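Local coordinates for protein RNA-directed RNA polymerase (Infectious pancreatic necrosis virus, PDB 3ZED) that synthesises RNA on an RNA template as the viral polymerase, and probably exists both free and covalently attached to the genomic RNA, at residues S165-R170 / C457-L462. Sequence-based numbering, arbitrary orientation.
Sequences SGQLNR and CLLMNL
The side-chain amide of Gln167, which lies against Leu459, is held at both its polar atoms. NE2 donates to Asn320 OD1 and to the backbone oxygen of Leu302, while OE1 is hydrogen-bonded to His110 NE2. Glutamine suits this buried place because one flat group supplies both donors and an acceptor, and these bonds fix its rotation. Methyl CD1 of Leu459 lies beyond the oxygen-nitrogen end of the amide, tilted well out of its plane, 3.6 Å from Gln167 OE1 and 3.9 Å from Gln167 NE2, a van der Waals contact, since a methyl forms no conventional hydrogen bond. The other methyl, Leu459 CD2, meets Leu168 CD2 at 3.8 Å, so the branched leucine end spans two adjacent residues of helix 164-179. A chi1 of -170°, with CG trans to the main-chain nitrogen, carries the isobutyl group of Leu459 from the strand end to the helix. Leu168 presents one apolar surface to Leu459 and another to Ala48 and Phe51 of helix 45-54. Leu459 opens the type II' turn of a tight beta hairpin joining strands 456-459 and 462-465; within the palm-domain family region, strand 456-459 runs parallel to strand 299-310, which holds Leu302. The two segments meet through van der Waals contact alone, one methyl on a methyl and the other against an amide that can be buried because His110, Asn320 and Leu302 satisfy it.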
ATOM      1  N   SER B 165      -5.204 -23.722  -4.458  1.00 46.80           N
ATOM      2  CA  SER B 165      -4.563 -23.867  -5.770  1.00 46.67           C
ATOM      3  C   SER B 165      -4.249 -22.478  -6.362  1.00 50.06           C
ATOM      4  O   SER B 165      -3.139 -22.252  -6.860  1.00 49.13           O
ATOM      5  CB  SER B 165      -5.445 -24.670  -6.721  1.00 48.97           C
ATOM      6  OG  SER B 165      -5.400 -26.059  -6.442  1.00 59.78           O
ATOM      7  N   GLY B 166      -5.240 -21.572  -6.295  1.00 45.27           N
ATOM      8  CA  GLY B 166      -5.097 -20.189  -6.740  1.00 43.10           C
ATOM      9  C   GLY B 166      -3.918 -19.510  -6.058  1.00 47.10           C
ATOM     10  O   GLY B 166      -3.041 -18.976  -6.751  1.00 46.28           O
ATOM     11  N   GLN B 167      -3.836 -19.625  -4.686  1.00 42.60           N
ATOM     12  CA  GLN B 167      -2.762 -19.066  -3.851  1.00 41.31           C
ATOM     13  C   GLN B 167      -1.399 -19.665  -4.196  1.00 45.05           C
ATOM     14  O   GLN B 167      -0.420 -18.931  -4.305  1.00 42.64           O
ATOM     15  CB  GLN B 167      -3.047 -19.290  -2.346  1.00 43.19           C
ATOM     16  CG  GLN B 167      -4.189 -18.455  -1.782  1.00 43.65           C
ATOM     17  CD  GLN B 167      -4.180 -18.498  -0.281  1.00 51.52           C
ATOM     18  OE1 GLN B 167      -4.760 -19.388   0.335  1.00 46.59           O
ATOM     19  NE2 GLN B 167      -3.488 -17.560   0.345  1.00 41.30           N
ATOM     20  N   LEU B 168      -1.340 -21.000  -4.365  1.00 45.07           N
ATOM     21  CA  LEU B 168      -0.108 -21.738  -4.666  1.00 46.07           C
ATOM     22  C   LEU B 168       0.426 -21.390  -6.069  1.00 50.33           C
ATOM     23  O   LEU B 168       1.628 -21.150  -6.212  1.00 50.45           O
ATOM     24  CB  LEU B 168      -0.333 -23.249  -4.505  1.00 47.79           C
ATOM     25  CG  LEU B 168      -0.570 -23.722  -3.053  1.00 53.09           C
ATOM     26  CD1 LEU B 168      -1.134 -25.129  -3.010  1.00 54.53           C
ATOM     27  CD2 LEU B 168       0.693 -23.636  -2.222  1.00 53.16           C
ATOM     28  N   ASN B 169      -0.465 -21.315  -7.074  1.00 45.59           N
ATOM     29  CA  ASN B 169      -0.112 -20.929  -8.439  1.00 45.12           C
ATOM     30  C   ASN B 169       0.365 -19.476  -8.487  1.00 47.01           C
ATOM     31  O   ASN B 169       1.272 -19.157  -9.255  1.00 46.00           O
ATOM     32  CB  ASN B 169      -1.287 -21.125  -9.390  1.00 42.17           C
ATOM     33  CG  ASN B 169      -1.417 -22.547  -9.837  1.00 59.66           C
ATOM     34  OD1 ASN B 169      -0.599 -23.056 -10.601  1.00 50.57           O
ATOM     35  ND2 ASN B 169      -2.435 -23.225  -9.344  1.00 57.46           N
ATOM     36  N   ARG B 170      -0.228 -18.608  -7.642  1.00 42.02           N
ATOM     37  CA  ARG B 170       0.175 -17.207  -7.504  1.00 40.02           C
ATOM     38  C   ARG B 170       1.622 -17.121  -7.011  1.00 44.51           C
ATOM     39  O   ARG B 170       2.399 -16.318  -7.539  1.00 43.26           O
ATOM     40  CB  ARG B 170      -0.766 -16.455  -6.552  1.00 38.31           C
ATOM     41  CG  ARG B 170      -0.396 -15.004  -6.309  1.00 41.03           C
ATOM     42  CD  ARG B 170      -0.568 -14.149  -7.544  1.00 42.10           C
ATOM     43  NE  ARG B 170      -0.322 -12.736  -7.253  1.00 47.05           N
ATOM     44  CZ  ARG B 170      -0.438 -11.761  -8.146  1.00 58.73           C
ATOM     45  NH1 ARG B 170      -0.784 -12.036  -9.397  1.00 49.46           N
ATOM     46  NH2 ARG B 170      -0.189 -10.506  -7.802  1.00 41.08           N
ATOM     47  N   CYS B 457       6.688 -17.109   4.425  1.00 44.74           N
ATOM     48  CA  CYS B 457       5.257 -17.030   4.709  1.00 45.58           C
ATOM     49  C   CYS B 457       4.736 -18.387   5.232  1.00 51.82           C
ATOM     50  O   CYS B 457       5.452 -19.374   5.181  1.00 53.00           O
ATOM     51  CB  CYS B 457       4.471 -16.548   3.489  1.00 44.52           C
ATOM     52  SG  CYS B 457       4.565 -17.662   2.065  1.00 49.07           S
ATOM     53  N   LEU B 458       3.513 -18.402   5.784  1.00 48.84           N
ATOM     54  CA  LEU B 458       2.888 -19.593   6.337  1.00 49.82           C
ATOM     55  C   LEU B 458       1.554 -19.865   5.673  1.00 55.80           C
ATOM     56  O   LEU B 458       0.674 -19.001   5.642  1.00 55.51           O
ATOM     57  CB  LEU B 458       2.696 -19.451   7.875  1.00 50.31           C
ATOM     58  CG  LEU B 458       2.158 -20.691   8.643  1.00 54.92           C
ATOM     59  CD1 LEU B 458       3.142 -21.853   8.616  1.00 54.90           C
ATOM     60  CD2 LEU B 458       1.802 -20.347  10.065  1.00 58.32           C
ATOM     61  N   LEU B 459       1.392 -21.102   5.195  1.00 54.02           N
ATOM     62  CA  LEU B 459       0.164 -21.597   4.568  1.00 53.81           C
ATOM     63  C   LEU B 459       0.028 -23.033   4.989  1.00 58.88           C
ATOM     64  O   LEU B 459       0.937 -23.820   4.736  1.00 57.61           O
ATOM     65  CB  LEU B 459       0.190 -21.440   3.031  1.00 52.53           C
ATOM     66  CG  LEU B 459      -1.128 -21.710   2.332  1.00 57.11           C
ATOM     67  CD1 LEU B 459      -2.085 -20.530   2.498  1.00 56.25           C
ATOM     68  CD2 LEU B 459      -0.911 -22.030   0.864  1.00 58.76           C
ATOM     69  N   MET B 460      -1.094 -23.369   5.667  1.00 57.96           N
ATOM     70  CA  MET B 460      -1.343 -24.688   6.291  1.00 59.71           C
ATOM     71  C   MET B 460      -0.247 -24.849   7.361  1.00 64.69           C
ATOM     72  O   MET B 460      -0.041 -23.910   8.141  1.00 63.90           O
ATOM     73  CB  MET B 460      -1.395 -25.842   5.264  1.00 62.67           C
ATOM     74  CG  MET B 460      -2.432 -25.629   4.185  1.00 65.58           C
ATOM     75  SD  MET B 460      -2.699 -27.113   3.212  1.00 71.56           S
ATOM     76  CE  MET B 460      -2.956 -26.442   1.684  1.00 66.39           C
ATOM     77  N   ASN B 461       0.498 -25.963   7.350  1.00 61.71           N
ATOM     78  CA  ASN B 461       1.620 -26.204   8.257  1.00 62.25           C
ATOM     79  C   ASN B 461       2.960 -25.973   7.498  1.00 65.41           C
ATOM     80  O   ASN B 461       4.006 -26.392   7.981  1.00 65.83           O
ATOM     81  CB  ASN B 461       1.525 -27.641   8.832  1.00 61.53           C
ATOM     82  CG  ASN B 461       1.763 -28.754   7.832  1.00 86.91           C
ATOM     83  OD1 ASN B 461       1.784 -28.554   6.613  1.00 76.44           O
ATOM     84  ND2 ASN B 461       1.976 -29.968   8.328  1.00 88.14           N
ATOM     85  N   LEU B 462       2.913 -25.305   6.309  1.00 60.63           N
ATOM     86  CA  LEU B 462       4.083 -25.095   5.448  1.00 59.78           C
ATOM     87  C   LEU B 462       4.679 -23.695   5.556  1.00 62.95           C
ATOM     88  O   LEU B 462       3.993 -22.690   5.326  1.00 60.46           O
ATOM     89  CB  LEU B 462       3.747 -25.387   3.960  1.00 58.76           C
ATOM     90  CG  LEU B 462       3.180 -26.773   3.606  1.00 64.56           C
ATOM     91  CD1 LEU B 462       2.756 -26.820   2.177  1.00 64.04           C
ATOM     92  CD2 LEU B 462       4.194 -27.897   3.850  1.00 68.80           C
TER